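Local structure of MdcA (Pseudomonas aeruginosa, 5VIT) at residues E56-K61 / E170-L175; P86-P91 / L105-S110. The protein is the alpha subunit of malonate decarboxylase and probably acts as the transferase that exchanges acetyl for malonyl on the acyl carrier protein. One frame throughout, in Å; residues are numbered along the deposited sequence.

Contact 1 of 2, residues E56-K61 / E170-L175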
ATOM      1  N   GLU A  56      -7.325  20.351 -39.562  1.00 28.99           N
ATOM      2  CA  GLU A  56      -6.865  19.107 -38.986  1.00 31.04           C
ATOM      3  C   GLU A  56      -5.431  19.213 -38.563  1.00 40.78           C
ATOM      4  O   GLU A  56      -4.474  19.155 -39.359  1.00 36.82           O
ATOM      5  CB  GLU A  56      -7.078  17.935 -39.926  1.00 31.92           C
ATOM      6  CG  GLU A  56      -8.457  17.351 -39.701  1.00 31.80           C
ATOM      7  CD  GLU A  56      -8.712  16.092 -40.478  1.00 31.47           C
ATOM      8  OE1 GLU A  56      -7.901  15.750 -41.368  1.00 32.88           O
ATOM      9  OE2 GLU A  56      -9.742  15.456 -40.203  1.00 33.17           O
ATOM     10  N   GLY A  57      -5.360  19.549 -37.283  1.00 41.46           N
ATOM     11  CA  GLY A  57      -4.403  19.036 -36.358  1.00 37.20           C
ATOM     12  C   GLY A  57      -5.275  18.042 -35.606  1.00 35.13           C
ATOM     13  O   GLY A  57      -6.020  18.388 -34.668  1.00 33.07           O
ATOM     14  N   ASN A  58      -5.238  16.808 -36.083  1.00 29.63           N
ATOM     15  CA  ASN A  58      -5.682  15.678 -35.294  1.00 32.20           C
ATOM     16  C   ASN A  58      -4.472  15.265 -34.457  1.00 28.45           C
ATOM     17  O   ASN A  58      -3.415  15.870 -34.585  1.00 29.50           O
ATOM     18  CB  ASN A  58      -6.212  14.564 -36.199  1.00 27.15           C
ATOM     19  CG  ASN A  58      -7.443  15.011 -36.974  1.00 31.51           C
ATOM     20  OD1 ASN A  58      -7.990  16.075 -36.688  1.00 35.57           O
ATOM     21  ND2 ASN A  58      -7.886  14.217 -37.943  1.00 29.99           N
ATOM     22  N   ASN A  59      -4.626  14.292 -33.572  1.00 27.04           N
ATOM     23  CA  ASN A  59      -3.487  13.832 -32.796  1.00 31.71           C
ATOM     24  C   ASN A  59      -2.349  13.344 -33.690  1.00 29.59           C
ATOM     25  O   ASN A  59      -1.177  13.597 -33.407  1.00 28.71           O
ATOM     26  CB  ASN A  59      -3.889  12.717 -31.834  1.00 25.91           C
ATOM     27  CG  ASN A  59      -4.506  13.237 -30.562  1.00 28.73           C
ATOM     28  OD1 ASN A  59      -4.444  14.437 -30.256  1.00 26.22           O
ATOM     29  ND2 ASN A  59      -5.090  12.328 -29.791  1.00 27.23           N
ATOM     30  N   GLN A  60      -2.695  12.660 -34.776  1.00 28.01           N
ATOM     31  CA  GLN A  60      -1.677  12.080 -35.643  1.00 28.46           C
ATOM     32  C   GLN A  60      -1.717  12.683 -37.054  1.00 33.79           C
ATOM     33  O   GLN A  60      -0.752  13.307 -37.502  1.00 35.37           O
ATOM     34  CB  GLN A  60      -1.851  10.559 -35.668  1.00 27.48           C
ATOM     35  CG  GLN A  60      -1.656   9.916 -34.283  1.00 24.93           C
ATOM     36  CD  GLN A  60      -2.885   9.141 -33.749  1.00 31.00           C
ATOM     37  OE1 GLN A  60      -4.034   9.388 -34.142  1.00 26.10           O
ATOM     38  NE2 GLN A  60      -2.628   8.195 -32.837  1.00 27.60           N
ATOM     39  N   LYS A  61      -2.843  12.518 -37.735  1.00 31.42           N
ATOM     40  CA  LYS A  61      -3.057  13.070 -39.068  1.00 29.66           C
ATOM     41  C   LYS A  61      -2.994  14.614 -39.106  1.00 32.87           C
ATOM     42  O   LYS A  61      -3.718  15.288 -38.370  1.00 33.58           O
ATOM     43  CB  LYS A  61      -4.420  12.589 -39.587  1.00 26.94           C
ATOM     44  CG  LYS A  61      -4.595  12.641 -41.090  1.00 31.85           C
ATOM     45  CD  LYS A  61      -5.845  13.390 -41.518  1.00 39.29           C
ATOM     46  CE  LYS A  61      -7.132  12.766 -40.987  1.00 32.25           C
ATOM     47  NZ  LYS A  61      -7.796  11.872 -41.946  1.00 28.22           N
ATOM     48  N   GLU A 170      -9.466   8.888 -37.944  1.00 28.37           N
ATOM     49  CA  GLU A 170      -9.330   9.769 -36.786  1.00 28.86           C
ATOM     50  C   GLU A 170     -10.531  10.713 -36.561  1.00 28.83           C
ATOM     51  O   GLU A 170     -11.655  10.246 -36.375  1.00 24.71           O
ATOM     52  CB  GLU A 170      -8.013  10.558 -36.907  1.00 28.56           C
ATOM     53  CG  GLU A 170      -6.799   9.627 -36.736  1.00 27.37           C
ATOM     54  CD  GLU A 170      -5.437  10.285 -36.949  1.00 27.75           C
ATOM     55  OE1 GLU A 170      -5.181  11.374 -36.393  1.00 28.64           O
ATOM     56  OE2 GLU A 170      -4.603   9.683 -37.669  1.00 28.70           O
ATOM     57  N   ASP A 171     -10.291  12.024 -36.577  1.00 25.58           N
ATOM     58  CA  ASP A 171     -11.335  12.976 -36.218  1.00 26.98           C
ATOM     59  C   ASP A 171     -12.221  13.368 -37.393  1.00 28.94           C
ATOM     60  O   ASP A 171     -13.276  13.995 -37.201  1.00 28.32           O
ATOM     61  CB  ASP A 171     -10.785  14.287 -35.619  1.00 25.95           C
ATOM     62  CG  ASP A 171      -9.520  14.109 -34.777  1.00 27.78           C
ATOM     63  OD1 ASP A 171      -8.740  13.148 -34.952  1.00 31.15           O
ATOM     64  OD2 ASP A 171      -9.393  14.893 -33.804  1.00 31.55           O
ATOM     65  N   THR A 172     -11.777  13.023 -38.595  1.00 26.16           N
ATOM     66  CA  THR A 172     -12.338  13.575 -39.828  1.00 30.15           C
ATOM     67  C   THR A 172     -13.876  13.466 -39.940  1.00 29.15           C
ATOM     68  O   THR A 172     -14.529  14.485 -40.178  1.00 27.90           O
ATOM     69  CB  THR A 172     -11.677  12.916 -41.069  1.00 31.32           C
ATOM     70  OG1 THR A 172     -10.255  13.058 -40.975  1.00 31.79           O
ATOM     71  CG2 THR A 172     -12.164  13.572 -42.343  1.00 31.12           C
ATOM     72  N   PRO A 173     -14.456  12.263 -39.732  1.00 27.23           N
ATOM     73  CA  PRO A 173     -15.923  12.228 -39.882  1.00 30.37           C
ATOM     74  C   PRO A 173     -16.649  13.100 -38.845  1.00 29.07           C
ATOM     75  O   PRO A 173     -17.698  13.683 -39.133  1.00 29.71           O
ATOM     76  CB  PRO A 173     -16.277  10.741 -39.716  1.00 26.28           C
ATOM     77  CG  PRO A 173     -15.068  10.076 -39.193  1.00 31.05           C
ATOM     78  CD  PRO A 173     -13.885  10.957 -39.344  1.00 25.36           C
ATOM     79  N   ALA A 174     -16.073  13.223 -37.662  1.00 24.77           N
ATOM     80  CA  ALA A 174     -16.623  14.114 -36.647  1.00 28.25           C
ATOM     81  C   ALA A 174     -16.495  15.605 -37.033  1.00 25.73           C
ATOM     82  O   ALA A 174     -17.276  16.433 -36.587  1.00 24.73           O
ATOM     83  CB  ALA A 174     -15.936  13.862 -35.308  1.00 23.14           C
ATOM     84  N   LEU A 175     -15.479  15.942 -37.820  1.00 27.67           N
ATOM     85  CA  LEU A 175     -15.210  17.334 -38.167  1.00 28.44           C
ATOM     86  C   LEU A 175     -15.997  17.735 -39.406  1.00 26.24           C
ATOM     87  O   LEU A 175     -16.481  18.863 -39.524  1.00 25.22           O
ATOM     88  CB  LEU A 175     -13.716  17.550 -38.415  1.00 25.21           C
ATOM     89  CG  LEU A 175     -12.789  17.372 -37.211  1.00 31.11           C
ATOM     90  CD1 LEU A 175     -11.326  17.600 -37.642  1.00 26.76           C
ATOM     91  CD2 LEU A 175     -13.183  18.308 -36.058  1.00 23.77           C
TER
HETATM   92  O   HOH W   1      -7.210  14.458 -32.281  1.00 26.43           O

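Contact 2 of 2, residues P86-P91 / L105-S110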
ATOM      1  N   PRO A  86      -8.504  20.162 -32.944  1.00 24.62           N
ATOM      2  CA  PRO A  86      -8.342  19.144 -31.900  1.00 28.05           C
ATOM      3  C   PRO A  86      -6.943  19.186 -31.298  1.00 30.81           C
ATOM      4  O   PRO A  86      -6.795  19.201 -30.075  1.00 31.06           O
ATOM      5  CB  PRO A  86      -8.594  17.829 -32.647  1.00 24.69           C
ATOM      6  CG  PRO A  86      -9.495  18.225 -33.789  1.00 25.04           C
ATOM      7  CD  PRO A  86      -9.054  19.603 -34.195  1.00 25.90           C
ATOM      8  N   SER A  87      -5.934  19.219 -32.164  1.00 31.48           N
ATOM      9  CA  SER A  87      -4.539  19.255 -31.742  1.00 33.07           C
ATOM     10  C   SER A  87      -3.815  20.410 -32.439  1.00 34.02           C
ATOM     11  O   SER A  87      -3.903  20.543 -33.657  1.00 35.27           O
ATOM     12  CB  SER A  87      -3.869  17.910 -32.050  1.00 33.20           C
ATOM     13  OG  SER A  87      -2.460  17.970 -31.928  1.00 39.29           O
ATOM     14  N   VAL A  88      -3.126  21.252 -31.669  1.00 34.87           N
ATOM     15  CA  VAL A  88      -2.427  22.416 -32.220  1.00 37.77           C
ATOM     16  C   VAL A  88      -0.929  22.212 -32.100  1.00 43.27           C
ATOM     17  O   VAL A  88      -0.286  22.833 -31.254  1.00 51.34           O
ATOM     18  CB  VAL A  88      -2.806  23.730 -31.490  1.00 38.84           C
ATOM     19  CG1 VAL A  88      -2.223  24.935 -32.212  1.00 42.15           C
ATOM     20  CG2 VAL A  88      -4.295  23.877 -31.401  1.00 35.45           C
ATOM     21  N   GLY A  89      -0.372  21.341 -32.938  1.00 43.16           N
ATOM     22  CA  GLY A  89       1.019  20.934 -32.795  1.00 50.85           C
ATOM     23  C   GLY A  89       2.033  21.516 -33.765  1.00 52.36           C
ATOM     24  O   GLY A  89       3.209  21.641 -33.432  1.00 57.58           O
ATOM     25  N   ARG A  90       1.579  21.881 -34.958  1.00 49.71           N
ATOM     26  CA  ARG A  90       2.476  22.303 -36.034  1.00 49.38           C
ATOM     27  C   ARG A  90       2.760  23.813 -36.035  1.00 50.44           C
ATOM     28  O   ARG A  90       1.884  24.615 -35.711  1.00 45.23           O
ATOM     29  CB  ARG A  90       1.881  21.869 -37.375  1.00 42.54           C
ATOM     30  CG  ARG A  90       1.587  20.373 -37.437  1.00 46.69           C
ATOM     31  CD  ARG A  90       2.643  19.659 -38.250  1.00 51.44           C
ATOM     32  NE  ARG A  90       2.761  20.272 -39.573  1.00 52.44           N
ATOM     33  CZ  ARG A  90       3.721  19.976 -40.445  1.00 55.19           C
ATOM     34  NH1 ARG A  90       4.650  19.078 -40.120  1.00 55.97           N
ATOM     35  NH2 ARG A  90       3.764  20.588 -41.628  1.00 53.91           N
ATOM     36  N   PRO A  91       4.000  24.206 -36.391  1.00 55.61           N
ATOM     37  CA  PRO A  91       4.404  25.625 -36.424  1.00 50.56           C
ATOM     38  C   PRO A  91       3.475  26.557 -37.225  1.00 46.01           C
ATOM     39  O   PRO A  91       3.223  27.678 -36.760  1.00 46.16           O
ATOM     40  CB  PRO A  91       5.810  25.579 -37.056  1.00 50.41           C
ATOM     41  CG  PRO A  91       6.037  24.130 -37.487  1.00 49.93           C
ATOM     42  CD  PRO A  91       5.145  23.306 -36.615  1.00 48.91           C
ATOM     43  N   LEU A 105      -8.982  30.831 -30.864  1.00 37.43           N
ATOM     44  CA  LEU A 105      -8.630  29.423 -30.880  1.00 39.09           C
ATOM     45  C   LEU A 105      -9.434  28.629 -29.855  1.00 36.74           C
ATOM     46  O   LEU A 105      -9.393  28.923 -28.662  1.00 38.47           O
ATOM     47  CB  LEU A 105      -7.131  29.248 -30.601  1.00 36.84           C
ATOM     48  CG  LEU A 105      -6.586  27.821 -30.469  1.00 38.62           C
ATOM     49  CD1 LEU A 105      -6.703  27.049 -31.788  1.00 27.85           C
ATOM     50  CD2 LEU A 105      -5.141  27.827 -29.945  1.00 32.10           C
ATOM     51  N   ASP A 106     -10.171  27.628 -30.325  1.00 34.45           N
ATOM     52  CA  ASP A 106     -10.665  26.583 -29.435  1.00 35.03           C
ATOM     53  C   ASP A 106      -9.971  25.277 -29.797  1.00 30.99           C
ATOM     54  O   ASP A 106      -9.877  24.918 -30.961  1.00 30.31           O
ATOM     55  CB  ASP A 106     -12.189  26.448 -29.516  1.00 32.29           C
ATOM     56  CG  ASP A 106     -12.902  27.571 -28.794  1.00 31.10           C
ATOM     57  OD1 ASP A 106     -13.505  28.430 -29.473  1.00 34.01           O
ATOM     58  OD2 ASP A 106     -12.821  27.612 -27.547  1.00 33.40           O
ATOM     59  N   PHE A 107      -9.466  24.582 -28.793  1.00 31.44           N
ATOM     60  CA  PHE A 107      -8.627  23.429 -29.046  1.00 32.30           C
ATOM     61  C   PHE A 107      -8.669  22.463 -27.880  1.00 30.94           C
ATOM     62  O   PHE A 107      -9.186  22.794 -26.811  1.00 27.27           O
ATOM     63  CB  PHE A 107      -7.185  23.867 -29.322  1.00 29.25           C
ATOM     64  CG  PHE A 107      -6.418  24.265 -28.086  1.00 32.23           C
ATOM     65  CD1 PHE A 107      -5.459  23.422 -27.548  1.00 34.52           C
ATOM     66  CD2 PHE A 107      -6.653  25.486 -27.470  1.00 32.59           C
ATOM     67  CE1 PHE A 107      -4.743  23.788 -26.409  1.00 31.40           C
ATOM     68  CE2 PHE A 107      -5.943  25.857 -26.339  1.00 34.05           C
ATOM     69  CZ  PHE A 107      -4.989  25.000 -25.808  1.00 32.48           C
ATOM     70  N   SER A 108      -8.126  21.266 -28.087  1.00 27.85           N
ATOM     71  CA  SER A 108      -8.097  20.263 -27.022  1.00 27.81           C
ATOM     72  C   SER A 108      -6.687  19.921 -26.587  1.00 33.93           C
ATOM     73  O   SER A 108      -6.392  19.822 -25.388  1.00 32.23           O
ATOM     74  CB  SER A 108      -8.808  18.983 -27.459  1.00 28.05           C
ATOM     75  OG  SER A 108      -8.615  17.961 -26.491  1.00 28.73           O
ATOM     76  N   PHE A 109      -5.810  19.723 -27.560  1.00 28.47           N
ATOM     77  CA  PHE A 109      -4.465  19.291 -27.235  1.00 33.65           C
ATOM     78  C   PHE A 109      -3.389  20.166 -27.851  1.00 34.15           C
ATOM     79  O   PHE A 109      -3.487  20.636 -28.988  1.00 32.45           O
ATOM     80  CB  PHE A 109      -4.253  17.843 -27.670  1.00 32.49           C
ATOM     81  CG  PHE A 109      -2.862  17.326 -27.409  1.00 34.66           C
ATOM     82  CD1 PHE A 109      -2.422  17.104 -26.122  1.00 33.57           C
ATOM     83  CD2 PHE A 109      -2.007  17.046 -28.459  1.00 30.94           C
ATOM     84  CE1 PHE A 109      -1.153  16.611 -25.894  1.00 37.52           C
ATOM     85  CE2 PHE A 109      -0.745  16.564 -28.234  1.00 28.97           C
ATOM     86  CZ  PHE A 109      -0.313  16.342 -26.958  1.00 34.27           C
ATOM     87  N   SER A 110      -2.356  20.382 -27.061  1.00 37.91           N
ATOM     88  CA  SER A 110      -1.144  21.032 -27.521  1.00 39.83           C
ATOM     89  C   SER A 110      -0.043  20.258 -26.842  1.00 47.58           C
ATOM     90  O   SER A 110      -0.229  19.748 -25.727  1.00 44.37           O
ATOM     91  CB  SER A 110      -1.107  22.515 -27.151  1.00 41.63           C
ATOM     92  OG  SER A 110      -1.258  22.696 -25.750  1.00 36.93           O
TER

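Contact 1 of 2, residues E56-K61 / E170-L175
Asn58 lays its amide flat over the carboxylate of Asp171. The two planes are 8° apart, the side chains arrive from opposite directions, and Asn58 CG stands 3.0 Å from Asp171 OD1. The two groups stack without a hydrogen bond between them; Asp171 and the ND2 of Asn58 find their partners in other groups. Asp171 pairs with Arg341 through OD1, bonds Tyr138 through OD2, and reaches the backbone N of Asn59 through a water lying 2.7 Å from Asp171 OD2. Asn58 ND2 donates to Glu56 OE2 at 3.2 Å, coming down from above that carboxylate. The same oxygen takes the hydroxyl of Thr172 on its syn lone pair, OG1 to OE2 being 2.6 Å, so two donors from different directions should fix the rotation of the Glu56 head. Lys61, kinked at chi2, chi3 and chi4, still reaches outward, and NZ donates to Thr172 OG1 at 2.9 Å; the ammonium also bonds the carbonyls of Ser168 and Ala153. The hydrogen bonds of Glu170 across the contact go to backbone N-H groups: its OE1 accepts from Gln60 N at 3.2 Å and, in a straighter bond (166° at the hydrogen), from Lys61 N at 2.9 Å. Alongside, Leu175 CD1 packs on the aliphatic part of Glu56, 3.5 Å from Glu56 CG. Asn59 ND2 hydrogen-bonds a malonate ion, probably from the crystallisation liquor, that may mark a pocket. The buried contact joins the loop after parallel-sheet strand 52-55 to the beginning of helix 172-180, with Val152 of strand 149-154 touching Glu56 and Thr172 and helix 341-350 contributing Arg341.

Contact 2 of 2, residues P86-P91 / L105-S110
Val88 and Phe107 meet at about a right angle, CG2 of the valine lying 3.6 Å from CB of the phenylalanine, where two strands of a beta-alpha-beta unit run out into their loops. Strands 81-85 and 102-107 are parallel neighbours joined through helix 91-98, and their ends illustrate how such a pair can stay in step beyond the sheet proper. The same Val88 methyl also reaches Leu105 CD1 at 4.0 Å, so one branch bridges two alternate residues of the adjoining strand. The Phe107 side chain also touches Ile128 and Ile131 of strand 127-131, while the valine packs against His93 and Leu94 of helix 91-98.

A second pair is arranged quite differently. Ser87 and Phe109 form a parallel bridge and send their side chains to the same face of it; Ser87 OG and Phe109 CG both lie anti to their own backbone N (chi1 168° and 178°). With the bridge setting the two residues side by side, the serine hydroxyl meets the phenylalanine ring at its edge, in plane, Ser87 OG being 3.6 Å from Phe109 CD2. Phe109 also touches Tyr134 of helix 134-140, as do Pro86 and Ser108.

Phe109 supplies both backbone bonds of the bridge. Its carbonyl O receives Val88 N at 2.8 Å, and a CA-H...O contact from Ser87 CA reaches that oxygen too. On the other side of Ser87, Pro86 O is shared: Phe109 N lies 2.8 Å from it, nearly along the C=O axis, whereas Ser108 N, at 3.2 Å from Pro86 O, donates from 41° above the carbonyl plane.

In the fold
Followed from the N terminus, the chain leaves strand 52-55 through residues 56-61, passes helix 64-70 and strand 81-85, and enters residues 86-91. Contact 2 then closes a short loop, since only 13 residues, most of helix 91-98 among them, intervene before 105-110. Contact 1 closes much later, when 170-175 returns after 108 residues, so contact 2 is nested inside its loop. Both lie at strand ends of the parallel sheet, and they touch: Gly57 O and Ser87 N, 2.6 Å apart, probably share a hydrogen bond, and Pro86 CB packs on Asp171 OD2. Together they connect the loops after three neighbouring strands with the start of helix 172-180.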